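Long-range contacts in StAR-related lipid transfer protein 5 (Homo sapiens, PDB 2R55), which probably binds cholesterol or other sterols and may take part in moving them, or other lipids, within the cell: residues T113-R118 with D136-K141; G66-G71 with F193-L198; K96-V101 with Y219-K224. One frame throughout, in Å; residues are numbered along the deposited sequence.

Contact 1: T113-R118 with D136-K141; sequences TLCVSR and DLVLVK
Cys115 and Val138 face each other as an antiparallel hydrogen-bonded pair: Val138 N donates to Cys115 O over 2.9 Å in a nearly straight bond (170° at the hydrogen), and Cys115 N donates back to Val138 O. Ser117 and Asp136 repeat the exchange. On the face that these four residues share, Cys115 SG lies 3.6 Å from Val138 CG1, and the same methyl stands 3.8 Å from Ser117 OG. The slim cysteine and serine side chains thus fit around a branched valine. On the other face the side chains of the two segments are aliphatic: Leu114 CD1 and Val116 CG2 both lie 3.8 Å from Leu137 CD1, and Leu114 CD1 also rests against Leu139 CB. Just before strand 114-120 begins, Thr113 grips Val140 twice. Its O accepts from Val140 N, while its hydroxyl, turned anti to the backbone N (chi1 -162°), donates from OG1 to Val140 O over 2.7 Å, tilted 32° from the carbonyl plane. Threonine suits this place because its hydroxyl supplies a donor beyond the last paired backbone N-H, while its CG2 still touches Leu139 CD2 at 3.8 Å. The two segments belong to the hairpin of strands 114-120 and 132-142 in the curved sheet of the START, or helix-grip, fold. Helix 21-40 covers the leucine face, with Ser28 against Leu114, Leu137 and Leu139. On the opposite face the buried Asp136 carboxylate accepts from Asn171 ND2 through OD2, which ties it to strand 167-180. Backbone bonds tie Val116 to strand 103-109 and Leu137 and Leu139 to strand 148-154.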
# COMPACT_ATOMS: atom_id res chain seq x y z
N THR A 113 15.49 -7.49 -4.84
CA THR A 113 14.05 -7.49 -4.65
C THR A 113 13.58 -6.86 -3.31
O THR A 113 12.38 -6.81 -3.00
CB THR A 113 13.55 -8.95 -4.78
OG1 THR A 113 12.14 -8.95 -5.02
CG2 THR A 113 13.90 -9.78 -3.54
N LEU A 114 14.54 -6.36 -2.53
CA LEU A 114 14.27 -5.90 -1.18
C LEU A 114 14.94 -4.54 -0.94
O LEU A 114 16.14 -4.37 -1.20
CB LEU A 114 14.78 -6.96 -0.19
CG LEU A 114 14.75 -6.69 1.31
CD1 LEU A 114 13.34 -6.41 1.76
CD2 LEU A 114 15.33 -7.86 2.08
N CYS A 115 14.17 -3.57 -0.44
CA CYS A 115 14.65 -2.20 -0.34
C CYS A 115 13.93 -1.35 0.73
O CYS A 115 12.84 -1.69 1.20
CB CYS A 115 14.56 -1.50 -1.70
SG CYS A 115 12.88 -1.01 -2.12
N VAL A 116 14.55 -0.23 1.10
CA VAL A 116 13.99 0.68 2.09
C VAL A 116 13.58 1.99 1.42
O VAL A 116 14.38 2.64 0.74
CB VAL A 116 14.98 0.91 3.25
CG1 VAL A 116 14.37 1.80 4.32
CG2 VAL A 116 15.41 -0.44 3.85
N SER A 117 12.31 2.38 1.61
CA SER A 117 11.75 3.50 0.87
C SER A 117 11.13 4.57 1.77
O SER A 117 10.65 4.27 2.87
CB SER A 117 10.71 3.01 -0.13
OG SER A 117 9.52 2.62 0.53
N ARG A 118 11.17 5.81 1.29
CA ARG A 118 10.49 6.92 1.93
C ARG A 118 9.35 7.35 1.03
O ARG A 118 9.54 7.51 -0.17
CB ARG A 118 11.46 8.08 2.18
CG ARG A 118 10.82 9.37 2.71
CD ARG A 118 11.86 10.39 3.08
NE ARG A 118 11.42 11.74 2.75
CZ ARG A 118 10.86 12.59 3.61
NH1 ARG A 118 10.69 12.25 4.89
NH2 ARG A 118 10.49 13.79 3.20
N ASP A 136 9.55 2.58 4.87
CA ASP A 136 9.19 1.15 4.83
C ASP A 136 10.29 0.20 4.38
O ASP A 136 11.10 0.51 3.50
CB ASP A 136 7.98 0.90 3.90
CG ASP A 136 6.77 1.76 4.24
OD1 ASP A 136 6.40 1.86 5.44
OD2 ASP A 136 6.18 2.33 3.29
N LEU A 137 10.30 -0.98 4.99
CA LEU A 137 10.98 -2.13 4.41
C LEU A 137 9.99 -2.78 3.45
O LEU A 137 8.96 -3.30 3.89
CB LEU A 137 11.39 -3.12 5.49
CG LEU A 137 12.31 -4.26 5.07
CD1 LEU A 137 13.60 -3.75 4.46
CD2 LEU A 137 12.60 -5.11 6.28
N VAL A 138 10.28 -2.69 2.16
CA VAL A 138 9.39 -3.22 1.12
C VAL A 138 10.05 -4.33 0.31
O VAL A 138 11.12 -4.13 -0.28
CB VAL A 138 8.79 -2.10 0.19
CG1 VAL A 138 9.85 -1.10 -0.25
CG2 VAL A 138 8.11 -2.73 -1.03
N LEU A 139 9.40 -5.48 0.32
CA LEU A 139 9.86 -6.68 -0.36
C LEU A 139 8.86 -7.01 -1.44
O LEU A 139 7.64 -7.05 -1.20
CB LEU A 139 9.97 -7.84 0.65
CG LEU A 139 10.31 -9.33 0.33
CD1 LEU A 139 9.09 -10.16 -0.01
CD2 LEU A 139 11.43 -9.55 -0.71
N VAL A 140 9.39 -7.24 -2.65
CA VAL A 140 8.62 -7.78 -3.75
C VAL A 140 8.81 -9.30 -3.73
O VAL A 140 9.94 -9.79 -3.67
CB VAL A 140 9.11 -7.22 -5.10
CG1 VAL A 140 8.43 -7.94 -6.26
CG2 VAL A 140 8.88 -5.71 -5.18
N LYS A 141 7.71 -10.03 -3.78
CA LYS A 141 7.77 -11.48 -3.80
C LYS A 141 6.78 -11.96 -4.84
O LYS A 141 5.69 -11.40 -4.95
CB LYS A 141 7.41 -12.05 -2.43
CG LYS A 141 7.75 -13.54 -2.23
CD LYS A 141 7.40 -13.99 -0.81
CE LYS A 141 7.61 -15.49 -0.60
NZ LYS A 141 7.11 -15.92 0.75

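Contact 2: G66-G71 with F193-L198; sequences GNLYRG and FFHTDL
The His195 ring carries Leu68 CD1 over one face, a CH-pi contact 3.8 Å from the centroid, while the Tyr69 ring has Phe194 O at its edge. Phe193 meets Leu68 CD1, Tyr69 O and Arg70 CG obliquely. Here strands 67-75 and 188-197 run antiparallel in the sheet of the START helix-grip fold. Tyr69 and Phe194 exchange backbone bonds, Tyr69 N to Phe194 O at 2.9 Å and Phe194 N to Tyr69 O at 3.0 Å. Helix 204-227 lies over their rings through Phe211 and Phe218. Phe193 and Arg70 lie side by side beneath helix 21-40; with CG anti to its backbone N (chi1 175°), the arginine brings CG within 3.4 Å of Phe193 CE1, and its NH1 forms a salt bridge with Glu72 OE1. Putting an alanine here in place of Phe193 would probably open a gap beside Leu68 and leave the Arg70 chain freer to turn. Both imidazole nitrogens of His195 are hydrogen-bonded, ND1 to Pro173 O and NE2 to Ser61 OG, which fixes the ring that Leu68 covers. Beyond the paired residues one water, in plane at the Tyr69 ring edge, donates to Asn67 O at 2.9 Å and to Thr196 O at 2.7 Å.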
# COMPACT_ATOMS: atom_id res chain seq x y z
N GLY A 66 -5.40 0.93 15.69
CA GLY A 66 -6.28 1.15 14.53
C GLY A 66 -6.73 -0.05 13.70
O GLY A 66 -6.86 -1.18 14.20
N ASN A 67 -6.98 0.19 12.41
CA ASN A 67 -7.58 -0.82 11.55
C ASN A 67 -6.70 -1.24 10.37
O ASN A 67 -5.73 -0.57 10.03
CB ASN A 67 -8.92 -0.32 11.02
CG ASN A 67 -9.90 0.05 12.14
OD1 ASN A 67 -10.09 -0.68 13.11
ND2 ASN A 67 -10.56 1.18 11.97
N LEU A 68 -7.07 -2.37 9.76
CA LEU A 68 -6.48 -2.80 8.50
C LEU A 68 -7.57 -2.73 7.45
O LEU A 68 -8.69 -3.18 7.70
CB LEU A 68 -5.94 -4.23 8.63
CG LEU A 68 -5.60 -5.13 7.45
CD1 LEU A 68 -4.44 -4.60 6.62
CD2 LEU A 68 -5.32 -6.59 7.92
N TYR A 69 -7.23 -2.20 6.28
CA TYR A 69 -8.18 -1.97 5.18
C TYR A 69 -7.86 -2.85 3.98
O TYR A 69 -6.68 -3.02 3.62
CB TYR A 69 -8.20 -0.48 4.77
CG TYR A 69 -8.86 0.40 5.81
CD1 TYR A 69 -8.11 0.99 6.83
CD2 TYR A 69 -10.24 0.61 5.79
CE1 TYR A 69 -8.73 1.78 7.81
CE2 TYR A 69 -10.87 1.40 6.77
CZ TYR A 69 -10.11 1.98 7.77
OH TYR A 69 -10.73 2.74 8.72
N ARG A 70 -8.90 -3.38 3.34
CA ARG A 70 -8.76 -4.32 2.26
C ARG A 70 -9.55 -3.83 1.05
O ARG A 70 -10.78 -3.65 1.12
CB ARG A 70 -9.28 -5.68 2.72
CG ARG A 70 -9.33 -6.79 1.64
CD ARG A 70 -10.42 -7.78 1.98
NE ARG A 70 -10.18 -9.10 1.40
CZ ARG A 70 -10.47 -9.43 0.15
NH1 ARG A 70 -11.00 -8.54 -0.70
NH2 ARG A 70 -10.21 -10.67 -0.28
N GLY A 71 -8.84 -3.62 -0.05
CA GLY A 71 -9.44 -3.23 -1.31
C GLY A 71 -9.40 -4.40 -2.28
O GLY A 71 -8.39 -5.09 -2.40
N PHE A 193 -3.92 -3.85 0.65
CA PHE A 193 -4.12 -3.61 2.06
C PHE A 193 -3.43 -2.34 2.50
O PHE A 193 -2.23 -2.18 2.28
CB PHE A 193 -3.62 -4.80 2.88
CG PHE A 193 -4.31 -6.07 2.55
CD1 PHE A 193 -5.53 -6.37 3.14
CD2 PHE A 193 -3.78 -6.94 1.62
CE1 PHE A 193 -6.18 -7.53 2.81
CE2 PHE A 193 -4.44 -8.10 1.29
CZ PHE A 193 -5.64 -8.40 1.89
N PHE A 194 -4.21 -1.45 3.10
CA PHE A 194 -3.70 -0.25 3.75
C PHE A 194 -3.70 -0.52 5.24
O PHE A 194 -4.71 -0.95 5.80
CB PHE A 194 -4.61 0.93 3.44
CG PHE A 194 -4.41 1.49 2.07
CD1 PHE A 194 -3.51 0.89 1.18
CD2 PHE A 194 -5.14 2.58 1.64
CE1 PHE A 194 -3.33 1.42 -0.09
CE2 PHE A 194 -4.96 3.10 0.37
CZ PHE A 194 -4.05 2.52 -0.50
N HIS A 195 -2.56 -0.31 5.87
CA HIS A 195 -2.39 -0.71 7.27
C HIS A 195 -1.63 0.38 7.95
O HIS A 195 -0.54 0.18 8.49
CB HIS A 195 -1.55 -1.98 7.32
CG HIS A 195 -1.83 -2.83 8.52
ND1 HIS A 195 -1.44 -4.15 8.58
CD2 HIS A 195 -2.47 -2.57 9.68
CE1 HIS A 195 -1.82 -4.66 9.75
NE2 HIS A 195 -2.44 -3.72 10.43
N THR A 196 -2.21 1.57 7.91
CA THR A 196 -1.45 2.78 8.13
C THR A 196 -1.69 3.34 9.49
O THR A 196 -2.83 3.41 9.93
CB THR A 196 -1.85 3.79 7.09
OG1 THR A 196 -1.47 3.28 5.81
CG2 THR A 196 -1.20 5.15 7.35
N ASP A 197 -0.62 3.73 10.16
CA ASP A 197 -0.74 4.55 11.37
C ASP A 197 -0.36 5.97 11.02
O ASP A 197 0.82 6.32 10.93
CB ASP A 197 0.14 4.03 12.49
CG ASP A 197 -0.03 4.81 13.77
OD1 ASP A 197 -0.98 5.62 13.87
OD2 ASP A 197 0.79 4.63 14.69
N LEU A 198 -1.36 6.80 10.79
CA LEU A 198 -1.12 8.22 10.58
C LEU A 198 -0.32 8.86 11.70
O LEU A 198 0.44 9.80 11.46
CB LEU A 198 -2.43 8.94 10.35
CG LEU A 198 -2.99 8.54 8.97
CD1 LEU A 198 -4.39 9.11 8.80
CD2 LEU A 198 -2.06 8.94 7.83
O HOH W 1 -5.20 2.20 9.50

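Contact 3: K96-V101 with Y219-K224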
# COMPACT_ATOMS: atom_id res chain seq x y z
N LYS A 96 3.24 9.88 -9.82
CA LYS A 96 2.36 10.50 -10.79
C LYS A 96 0.88 10.39 -10.41
O LYS A 96 0.26 11.36 -9.98
CB LYS A 96 2.61 9.87 -12.16
CG LYS A 96 1.86 10.50 -13.31
CD LYS A 96 2.22 11.95 -13.40
CE LYS A 96 2.01 12.49 -14.78
NZ LYS A 96 2.40 13.91 -14.70
N TRP A 97 0.33 9.19 -10.54
CA TRP A 97 -1.12 8.99 -10.57
C TRP A 97 -1.80 8.93 -9.21
O TRP A 97 -3.01 9.16 -9.12
CB TRP A 97 -1.45 7.72 -11.36
CG TRP A 97 -0.78 6.49 -10.84
CD1 TRP A 97 0.42 5.98 -11.25
CD2 TRP A 97 -1.25 5.63 -9.80
NE1 TRP A 97 0.71 4.84 -10.54
CE2 TRP A 97 -0.30 4.60 -9.64
CE3 TRP A 97 -2.40 5.61 -9.00
CZ2 TRP A 97 -0.45 3.56 -8.71
CZ3 TRP A 97 -2.55 4.59 -8.05
CH2 TRP A 97 -1.57 3.58 -7.92
N ASP A 98 -1.06 8.61 -8.16
CA ASP A 98 -1.69 8.43 -6.84
C ASP A 98 -1.79 9.74 -6.06
O ASP A 98 -0.79 10.24 -5.54
CB ASP A 98 -0.93 7.38 -6.03
CG ASP A 98 -1.58 7.10 -4.68
OD1 ASP A 98 -2.83 7.19 -4.54
OD2 ASP A 98 -0.83 6.76 -3.75
N GLU A 99 -3.01 10.27 -5.97
CA GLU A 99 -3.23 11.57 -5.33
C GLU A 99 -2.62 11.66 -3.93
O GLU A 99 -2.37 12.76 -3.44
CB GLU A 99 -4.72 11.95 -5.31
CG GLU A 99 -5.62 11.06 -4.45
CD GLU A 99 -6.93 11.73 -4.01
OE1 GLU A 99 -7.45 12.59 -4.74
OE2 GLU A 99 -7.44 11.36 -2.93
N ASN A 100 -2.37 10.51 -3.31
CA ASN A 100 -1.87 10.42 -1.93
C ASN A 100 -0.36 10.27 -1.76
O ASN A 100 0.11 9.89 -0.68
CB ASN A 100 -2.56 9.28 -1.20
CG ASN A 100 -3.64 9.77 -0.27
OD1 ASN A 100 -3.57 10.88 0.25
ND2 ASN A 100 -4.64 8.94 -0.06
N VAL A 101 0.38 10.57 -2.82
CA VAL A 101 1.82 10.38 -2.84
C VAL A 101 2.48 11.55 -3.56
O VAL A 101 2.15 11.84 -4.70
CB VAL A 101 2.23 9.01 -3.49
CG1 VAL A 101 3.69 9.01 -3.94
CG2 VAL A 101 1.96 7.85 -2.53
N TYR A 219 -8.06 3.18 -6.34
CA TYR A 219 -8.41 2.33 -7.47
C TYR A 219 -8.91 3.15 -8.64
O TYR A 219 -8.57 2.87 -9.79
CB TYR A 219 -9.45 1.27 -7.09
CG TYR A 219 -8.87 0.05 -6.41
CD1 TYR A 219 -8.46 0.09 -5.07
CD2 TYR A 219 -8.74 -1.15 -7.10
CE1 TYR A 219 -7.93 -1.01 -4.46
CE2 TYR A 219 -8.22 -2.27 -6.49
CZ TYR A 219 -7.82 -2.20 -5.17
OH TYR A 219 -7.29 -3.32 -4.57
N ALA A 220 -9.74 4.15 -8.34
CA ALA A 220 -10.17 5.09 -9.38
C ALA A 220 -8.94 5.63 -10.12
O ALA A 220 -8.90 5.59 -11.35
CB ALA A 220 -11.01 6.21 -8.78
N ASN A 221 -7.93 6.09 -9.38
CA ASN A 221 -6.69 6.64 -9.97
C ASN A 221 -5.92 5.59 -10.75
O ASN A 221 -5.59 5.80 -11.92
CB ASN A 221 -5.77 7.22 -8.89
CG ASN A 221 -6.19 8.60 -8.43
OD1 ASN A 221 -7.06 9.24 -9.02
ND2 ASN A 221 -5.55 9.06 -7.35
N LEU A 222 -5.63 4.47 -10.09
CA LEU A 222 -4.92 3.37 -10.73
C LEU A 222 -5.50 3.01 -12.11
O LEU A 222 -4.73 2.73 -13.04
CB LEU A 222 -4.92 2.15 -9.81
CG LEU A 222 -4.00 0.94 -10.05
CD1 LEU A 222 -4.72 -0.14 -10.84
CD2 LEU A 222 -2.67 1.30 -10.69
N GLN A 223 -6.83 3.04 -12.24
CA GLN A 223 -7.50 2.68 -13.49
C GLN A 223 -7.14 3.62 -14.63
O GLN A 223 -6.78 3.18 -15.72
CB GLN A 223 -9.02 2.61 -13.29
CG GLN A 223 -9.51 1.29 -12.70
CD GLN A 223 -10.77 1.44 -11.85
OE1 GLN A 223 -11.22 2.56 -11.57
NE2 GLN A 223 -11.34 0.31 -11.45
N LYS A 224 -7.25 4.92 -14.34
CA LYS A 224 -6.89 6.00 -15.26
C LYS A 224 -5.47 5.83 -15.80
O LYS A 224 -5.22 6.06 -17.05
CB LYS A 224 -7.05 7.35 -14.54
CG LYS A 224 -6.49 8.62 -15.25
CD LYS A 224 -6.29 9.74 -14.18
CE LYS A 224 -5.30 10.82 -14.62
NZ LYS A 224 -5.91 11.90 -15.47
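Trp97 and Asn221 bring the two backbones together, their CA atoms 6.1 Å apart, where the chain leaves the short helix 94-97 and passes beside a turn of helix 204-227; directly after, Asp98 to Val101 form a type I beta turn closed by Val101 N to Asp98 O. Trp97 and Asn221 contribute most of the buried surface, in nearly equal shares. With CG placed between the backbone N and the carbonyl carbon (chi1 56°), the indole swings toward the long helix and lies alongside Leu222, both side chains pointing the same way. Leu222 CD2 sits over one face, 4.0 Å from the centroid of the six-membered ring and 22° off its normal, a CH-pi contact, and is 3.7 Å from Trp97 CZ2. On the opposite face lies CB of Asp98, the tryptophan's own neighbour, so the ring is sandwiched between aliphatic carbons. Asn221 CB meets the ring edge in its plane, 3.7 Å from CE3, and stands 3.4 Å from Trp97 O. A wide flat tryptophan suits a slot of this kind, and a leucine, flexible and branched at its end, can lay a methyl on it. Helix 79-86 adjoins the packing: Trp97 NE1 donates to Cys85 O, and Val86 touches both Trp97 and Leu222. At the more open side Glu99 looks to Arg217 through a long, weak ion pair. The contacts of the indole with Leu222 are van der Waals and CH-pi in kind, while its one N-H, satisfied by a backbone carbonyl, lets the ring be buried and probably limits its rotation.

Contacts 1 and 2 belong to the same curved sheet, their centres about 18 Å apart, whereas contact 3 packs the C-terminal helix 204-227 against the end of helix 94-97 and the turn that follows, its centre about 20 Å from that of contact 1 and about 17 Å from that of contact 2. Along the chain come 66-71, 96-101, 113-118, 136-141, 193-198 and 219-224: the hairpin of contact 1 falls within the spans of both others, which interlock with each other. Contacts 2 and 3 meet where Gly71 O lies 3.0 Å from Tyr219 OH, a probable hydrogen bond between sheet and helix. Such a helix gripped by a sheet encloses the lipid cavity in START domains, probably here too.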